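PDB 6NPS: AxyAgu115A from Amphibacillus xylanus NBRC 15112, which probably hydrolyses glycosidic bonds as a family GH115 alpha-glucuronidase, releasing glucuronic acid side groups from arabinoglucuronoxylan. Local coordinates for residues V43-G48 / V145-K150. The protein carries 3 engineered substitutions. Numbering follows the deposited sequence.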
loop_
_atom_site.group_PDB
_atom_site.type_symbol
_atom_site.label_atom_id
_atom_site.label_comp_id
_atom_site.label_asym_id
_atom_site.label_seq_id
_atom_site.Cartn_x
_atom_site.Cartn_y
_atom_site.Cartn_z
ATOM N N VAL A 43 -30.653 -50.912 -13.981
ATOM C CA VAL A 43 -30.385 -52.165 -14.685
ATOM C C VAL A 43 -30.220 -51.907 -16.183
ATOM O O VAL A 43 -29.307 -52.443 -16.829
ATOM C CB VAL A 43 -31.503 -53.184 -14.392
ATOM C CG1 VAL A 43 -31.368 -54.447 -15.281
ATOM C CG2 VAL A 43 -31.509 -53.546 -12.876
ATOM N N GLU A 44 -31.102 -51.090 -16.758
ATOM C CA GLU A 44 -30.997 -50.758 -18.180
ATOM C C GLU A 44 -29.681 -50.050 -18.507
ATOM O O GLU A 44 -29.111 -50.249 -19.586
ATOM C CB GLU A 44 -32.178 -49.886 -18.605
ATOM C CG GLU A 44 -32.152 -49.458 -20.064
ATOM C CD GLU A 44 -33.266 -48.465 -20.393
ATOM O OE1 GLU A 44 -33.264 -47.929 -21.528
ATOM O OE2 GLU A 44 -34.145 -48.224 -19.525
ATOM N N LEU A 45 -29.176 -49.216 -17.600
ATOM C CA LEU A 45 -27.933 -48.515 -17.919
ATOM C C LEU A 45 -26.749 -49.461 -17.915
ATOM O O LEU A 45 -25.786 -49.250 -18.666
ATOM C CB LEU A 45 -27.677 -47.395 -16.921
ATOM C CG LEU A 45 -28.667 -46.232 -16.936
ATOM C CD1 LEU A 45 -28.303 -45.293 -15.793
ATOM C CD2 LEU A 45 -28.614 -45.504 -18.276
ATOM N N VAL A 46 -26.781 -50.468 -17.047
ATOM C CA VAL A 46 -25.677 -51.422 -16.933
ATOM C C VAL A 46 -25.703 -52.417 -18.087
ATOM O O VAL A 46 -24.662 -52.705 -18.707
ATOM C CB VAL A 46 -25.757 -52.140 -15.570
ATOM C CG1 VAL A 46 -24.752 -53.292 -15.506
ATOM C CG2 VAL A 46 -25.533 -51.157 -14.429
ATOM N N PHE A 47 -26.883 -52.995 -18.375
ATOM C CA PHE A 47 -26.971 -54.070 -19.365
ATOM C C PHE A 47 -27.386 -53.615 -20.760
ATOM O O PHE A 47 -27.164 -54.354 -21.729
ATOM C CB PHE A 47 -27.929 -55.167 -18.854
ATOM C CG PHE A 47 -27.423 -55.872 -17.621
ATOM C CD1 PHE A 47 -26.518 -56.913 -17.729
ATOM C CD2 PHE A 47 -27.805 -55.454 -16.357
ATOM C CE1 PHE A 47 -26.024 -57.559 -16.575
ATOM C CE2 PHE A 47 -27.337 -56.078 -15.218
ATOM C CZ PHE A 47 -26.429 -57.143 -15.330
ATOM N N GLY A 48 -27.955 -52.423 -20.908
ATOM C CA GLY A 48 -28.357 -51.944 -22.215
ATOM C C GLY A 48 -29.749 -52.332 -22.664
ATOM O O GLY A 48 -30.107 -52.056 -23.815
ATOM N N VAL A 145 -23.182 -39.711 -13.702
ATOM C CA VAL A 145 -22.132 -40.726 -13.652
ATOM C C VAL A 145 -22.707 -42.011 -14.250
ATOM O O VAL A 145 -23.447 -42.734 -13.592
ATOM C CB VAL A 145 -21.625 -40.938 -12.224
ATOM C CG1 VAL A 145 -20.516 -42.021 -12.200
ATOM C CG2 VAL A 145 -21.116 -39.599 -11.674
ATOM N N LEU A 146 -22.329 -42.325 -15.495
ATOM C CA LEU A 146 -22.830 -43.548 -16.144
ATOM C C LEU A 146 -22.097 -44.784 -15.624
ATOM O O LEU A 146 -20.867 -44.786 -15.550
ATOM C CB LEU A 146 -22.652 -43.466 -17.652
ATOM C CG LEU A 146 -23.536 -42.427 -18.332
ATOM C CD1 LEU A 146 -23.153 -42.316 -19.801
ATOM C CD2 LEU A 146 -25.010 -42.767 -18.159
ATOM N N PRO A 147 -22.799 -45.865 -15.294
ATOM C CA PRO A 147 -22.099 -47.052 -14.799
ATOM C C PRO A 147 -21.395 -47.805 -15.917
ATOM O O PRO A 147 -21.776 -47.730 -17.087
ATOM C CB PRO A 147 -23.225 -47.889 -14.176
ATOM C CG PRO A 147 -24.438 -47.485 -14.867
ATOM C CD PRO A 147 -24.263 -46.023 -15.241
ATOM N N ALA A 148 -20.342 -48.531 -15.546
ATOM C CA ALA A 148 -19.714 -49.432 -16.509
ATOM C C ALA A 148 -20.719 -50.466 -17.019
ATOM O O ALA A 148 -21.537 -50.984 -16.261
ATOM C CB ALA A 148 -18.519 -50.139 -15.876
ATOM N N ARG A 149 -20.696 -50.709 -18.330
ATOM C CA ARG A 149 -21.551 -51.719 -18.950
ATOM C C ARG A 149 -21.138 -53.136 -18.527
ATOM O O ARG A 149 -19.954 -53.423 -18.328
ATOM C CB ARG A 149 -21.494 -51.577 -20.475
ATOM C CG ARG A 149 -22.089 -50.258 -20.954
ATOM C CD ARG A 149 -23.636 -50.258 -20.800
ATOM N NE ARG A 149 -24.190 -51.402 -21.511
ATOM C CZ ARG A 149 -24.607 -51.366 -22.773
ATOM N NH1 ARG A 149 -24.569 -50.228 -23.459
ATOM N NH2 ARG A 149 -25.067 -52.470 -23.346
ATOM N N LYS A 150 -22.136 -54.020 -18.372
ATOM C CA LYS A 150 -21.941 -55.425 -18.023
ATOM C C LYS A 150 -22.722 -56.303 -18.989
ATOM O O LYS A 150 -23.827 -55.959 -19.413
ATOM C CB LYS A 150 -22.462 -55.774 -16.609
ATOM C CG LYS A 150 -21.634 -55.404 -15.392
ATOM C CD LYS A 150 -22.511 -55.666 -14.178
ATOM C CE LYS A 150 -21.729 -55.925 -12.926
ATOM N NZ LYS A 150 -20.746 -54.841 -12.708
HETATM O O HOH W 1 -24.327 -46.924 -18.573
HETATM O O HOH W 2 -23.865 -54.120 -21.705
#
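Gly48 CA lies over one face of the Arg149 guanidinium, 3.5 Å above its plane and offset toward the rim, while Val46 O sits at its edge, near that plane. The Phe47 ring has Val46 CG1 over one face, offset toward the rim, and Lys150 O approaches its CD1 obliquely at 3.3 Å. Arginine suits the end of helix 30-47, where carbonyls lack helical partners: NE gives a weak hydrogen bond to Val46 O and NH2 another to Phe47 O. Bends at chi2 (-72°) and chi3 (-56°) fold its chain back over these oxygens, and Arg149 NH2 donates to a water oxygen at 2.6 Å. Gly48 leaves the helix with positive phi, where any side chain would press on Phe47 O and here would also meet Arg149 NH2. A straighter bond runs from Lys150 N to Val46 O (2.9 Å, 167° at the hydrogen). Beta-branched Val46 spreads two methyls: CG1, anti to the backbone N, lies alongside the Lys150 chain, 3.5 Å from CD, while CG2 meets the Pro147 ring. The compact proline also packs its CG against Leu45 CB at 3.8 Å; a second water bridges Leu45 O and Pro147 O, donating to both. Replacing Phe47 by an alanine removes the ring, which is likely to leave a gap between Val46 CG1, Lys150 CB and Leu12. The contact joins the C-terminal end of helix 30-47 to the loop between helix 120-133 and strand 152-155; helix 9-12 adds Leu12 against Phe47 and Gln9, whose NE2 bonds Phe47 O, while Val145 rests on helix 564-596.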